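Local coordinates for mandelate racemase / muconate lactonizing enzyme, C-terminal domain protein (Pseudovibrio sp. JE062, PDB 4JHM), which belongs to the enolase superfamily, pairing an N-terminal capping domain with a C-terminal TIM-barrel-like domain, at residues R71-G76 and R95-G100. Residues are numbered along the deposited sequence; the frame is centred on the assembly and turned at random.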
ATOM      1  N   ARG A  71      20.557 -41.109  -8.953  1.00 73.63           N
ATOM      2  CA  ARG A  71      20.381 -42.557  -8.894  1.00 80.55           C
ATOM      3  C   ARG A  71      18.962 -42.946  -8.498  1.00 79.91           C
ATOM      4  O   ARG A  71      18.407 -43.904  -9.024  1.00 81.40           O
ATOM      5  CB  ARG A  71      21.360 -43.174  -7.895  1.00 84.62           C
ATOM      6  CG  ARG A  71      21.170 -44.671  -7.696  1.00 90.59           C
ATOM      7  CD  ARG A  71      22.236 -45.252  -6.781  1.00 92.90           C
ATOM      8  NE  ARG A  71      22.472 -46.668  -7.047  1.00 94.88           N
ATOM      9  CZ  ARG A  71      21.920 -47.665  -6.364  1.00 98.00           C
ATOM     10  NH1 ARG A  71      21.093 -47.413  -5.357  1.00 95.43           N
ATOM     11  NH2 ARG A  71      22.203 -48.922  -6.689  1.00101.83           N
ATOM     12  N   THR A  72      18.385 -42.205  -7.557  1.00 77.41           N
ATOM     13  CA  THR A  72      17.081 -42.544  -7.007  1.00 75.58           C
ATOM     14  C   THR A  72      15.949 -42.068  -7.914  1.00 75.01           C
ATOM     15  O   THR A  72      14.810 -42.517  -7.788  1.00 73.73           O
ATOM     16  CB  THR A  72      16.905 -41.949  -5.594  1.00 75.68           C
ATOM     17  OG1 THR A  72      16.900 -40.518  -5.658  1.00 73.74           O
ATOM     18  CG2 THR A  72      18.034 -42.401  -4.687  1.00 76.21           C
ATOM     19  N   ILE A  73      16.271 -41.167  -8.835  1.00 75.82           N
ATOM     20  CA  ILE A  73      15.274 -40.558  -9.706  1.00 76.70           C
ATOM     21  C   ILE A  73      15.085 -41.325 -11.012  1.00 79.44           C
ATOM     22  O   ILE A  73      13.956 -41.589 -11.429  1.00 77.21           O
ATOM     23  CB  ILE A  73      15.681 -39.121 -10.072  1.00 74.29           C
ATOM     24  CG1 ILE A  73      15.580 -38.207  -8.851  1.00 73.51           C
ATOM     25  CG2 ILE A  73      14.804 -38.590 -11.193  1.00 75.99           C
ATOM     26  CD1 ILE A  73      16.152 -36.825  -9.084  1.00 73.55           C
ATOM     27  N   VAL A  74      16.201 -41.691 -11.637  1.00 79.93           N
ATOM     28  CA  VAL A  74      16.211 -42.114 -13.039  1.00 79.59           C
ATOM     29  C   VAL A  74      15.692 -43.523 -13.359  1.00 79.88           C
ATOM     30  O   VAL A  74      15.364 -43.797 -14.511  1.00 86.22           O
ATOM     31  CB  VAL A  74      17.623 -41.978 -13.651  1.00 80.76           C
ATOM     32  CG1 VAL A  74      18.088 -40.531 -13.599  1.00 78.84           C
ATOM     33  CG2 VAL A  74      18.612 -42.891 -12.945  1.00 83.91           C
ATOM     34  N   PRO A  75      15.619 -44.424 -12.366  1.00 79.61           N
ATOM     35  CA  PRO A  75      15.110 -45.750 -12.725  1.00 83.89           C
ATOM     36  C   PRO A  75      13.719 -45.696 -13.363  1.00 86.82           C
ATOM     37  O   PRO A  75      13.394 -46.528 -14.211  1.00 92.01           O
ATOM     38  CB  PRO A  75      15.057 -46.485 -11.382  1.00 81.77           C
ATOM     39  CG  PRO A  75      16.061 -45.794 -10.529  1.00 78.85           C
ATOM     40  CD  PRO A  75      16.006 -44.351 -10.947  1.00 80.29           C
ATOM     41  N   GLY A  76      12.917 -44.714 -12.961  1.00 86.98           N
ATOM     42  CA  GLY A  76      11.559 -44.555 -13.472  1.00 89.37           C
ATOM     43  C   GLY A  76      11.491 -43.960 -14.868  1.00 92.76           C
ATOM     44  O   GLY A  76      10.424 -43.943 -15.484  1.00 99.21           O
ATOM     45  N   ARG A  95       9.251 -36.182  -8.036  1.00 78.65           N
ATOM     46  CA  ARG A  95      10.270 -37.090  -7.507  1.00 78.85           C
ATOM     47  C   ARG A  95      10.864 -36.546  -6.209  1.00 77.72           C
ATOM     48  O   ARG A  95      11.507 -35.500  -6.210  1.00 73.38           O
ATOM     49  CB  ARG A  95      11.409 -37.279  -8.513  1.00 80.30           C
ATOM     50  CG  ARG A  95      11.037 -37.913  -9.844  1.00 79.11           C
ATOM     51  CD  ARG A  95      10.212 -39.174  -9.679  1.00 78.78           C
ATOM     52  NE  ARG A  95       8.809 -38.903  -9.962  1.00 84.28           N
ATOM     53  CZ  ARG A  95       7.805 -39.700  -9.628  1.00 84.47           C
ATOM     54  NH1 ARG A  95       8.041 -40.833  -8.983  1.00 89.37           N
ATOM     55  NH2 ARG A  95       6.561 -39.357  -9.937  1.00 85.40           N
ATOM     56  N   CYS A  96      10.663 -37.263  -5.108  1.00 80.63           N
ATOM     57  CA  CYS A  96      11.196 -36.841  -3.819  1.00 82.67           C
ATOM     58  C   CYS A  96      12.697 -37.128  -3.727  1.00 85.31           C
ATOM     59  O   CYS A  96      13.124 -38.273  -3.873  1.00 88.48           O
ATOM     60  CB  CYS A  96      10.455 -37.550  -2.682  1.00 86.69           C
ATOM     61  SG  CYS A  96       8.682 -37.185  -2.597  1.00 93.22           S
ATOM     62  N   THR A  97      13.486 -36.080  -3.496  1.00 82.88           N
ATOM     63  CA  THR A  97      14.937 -36.202  -3.318  1.00 79.10           C
ATOM     64  C   THR A  97      15.518 -34.864  -2.898  1.00 73.92           C
ATOM     65  O   THR A  97      15.236 -33.843  -3.522  1.00 83.96           O
ATOM     66  CB  THR A  97      15.654 -36.634  -4.615  1.00 80.35           C
ATOM     67  OG1 THR A  97      17.071 -36.596  -4.416  1.00 78.71           O
ATOM     68  CG2 THR A  97      15.301 -35.704  -5.760  1.00 81.14           C
ATOM     69  N   TRP A  98      16.345 -34.868  -1.857  1.00 71.74           N
ATOM     70  CA  TRP A  98      16.948 -33.630  -1.348  1.00 66.65           C
ATOM     71  C   TRP A  98      17.905 -32.970  -2.335  1.00 68.82           C
ATOM     72  O   TRP A  98      18.382 -31.867  -2.084  1.00 73.58           O
ATOM     73  CB  TRP A  98      17.683 -33.880  -0.027  1.00 64.27           C
ATOM     74  CG  TRP A  98      16.763 -34.073   1.125  1.00 57.84           C
ATOM     75  CD1 TRP A  98      16.631 -35.190   1.892  1.00 57.68           C
ATOM     76  CD2 TRP A  98      15.828 -33.120   1.634  1.00 55.31           C
ATOM     77  NE1 TRP A  98      15.670 -34.990   2.856  1.00 58.16           N
ATOM     78  CE2 TRP A  98      15.161 -33.726   2.718  1.00 56.22           C
ATOM     79  CE3 TRP A  98      15.488 -31.809   1.275  1.00 52.43           C
ATOM     80  CZ2 TRP A  98      14.174 -33.069   3.448  1.00 55.09           C
ATOM     81  CZ3 TRP A  98      14.508 -31.160   1.996  1.00 51.76           C
ATOM     82  CH2 TRP A  98      13.860 -31.792   3.071  1.00 54.78           C
ATOM     83  N   GLY A  99      18.197 -33.645  -3.443  1.00 73.80           N
ATOM     84  CA  GLY A  99      18.983 -33.038  -4.511  1.00 71.76           C
ATOM     85  C   GLY A  99      18.246 -31.859  -5.122  1.00 70.15           C
ATOM     86  O   GLY A  99      18.845 -30.837  -5.459  1.00 68.33           O
ATOM     87  N   GLY A 100      16.936 -32.008  -5.273  1.00 67.86           N
ATOM     88  CA  GLY A 100      16.098 -30.935  -5.792  1.00 69.61           C
ATOM     89  C   GLY A 100      16.251 -30.660  -7.277  1.00 67.59           C
ATOM     90  O   GLY A 100      16.553 -31.556  -8.066  1.00 70.15           O
TER
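Ile73 and Arg95 bring the two backbones closest, with 6.5 Å between Ile73 CA and Arg95 CA; Thr72 CA and Thr97 CA lie 7.6 Å apart. No hydrogen bond joins the segments, and the contact is made by side chains alone. Ile73 makes the largest share, meeting both Thr97 and Arg95. Its CG1 stands anti to the carbonyl carbon (chi1 -70°) and the chain runs on extended, which carries CD1 to within 3.6 Å of Thr97 CG2. The two side chains meet at about a right angle. The other branch, Ile73 CG2, lies 4.1 Å from Arg95 CG and so rests on the aliphatic base of the arginine. Ile73 also packs on Lys104 and Ile107 of helix 100-119.

Both segments belong to the N-terminal domain of the mandelate racemase / muconate lactonizing enzyme family. Here the last part of helix 65-73 packs against the loop that joins helix 85-92 to helix 100-119. Thr97 opens a type I beta turn to Gly100, closed by Gly100 N to Thr97 O at 3.1 Å. Thr97 OG1 also accepts a weak capping bond from Gly99 N, 3.3 Å long, just before helix 100-119.

The two threonine hydroxyls approach but do not bond: Thr72 OG1 is 4.1 Å from Thr97 OG1. Both hydroxyls bond to Ser69, Thr72 OG1 with its carbonyl oxygen and Thr97 OG1 with its hydroxyl. Arg95 bends at chi2 and chi3, turning its guanidinium away from Ile73. Its NE bonds to Trp91 O, and NH1 forms a salt bridge with Glu59 of the second subunit. That subunit also reaches segment 71-76, where its Asn60 ND2 bonds to Thr72 O.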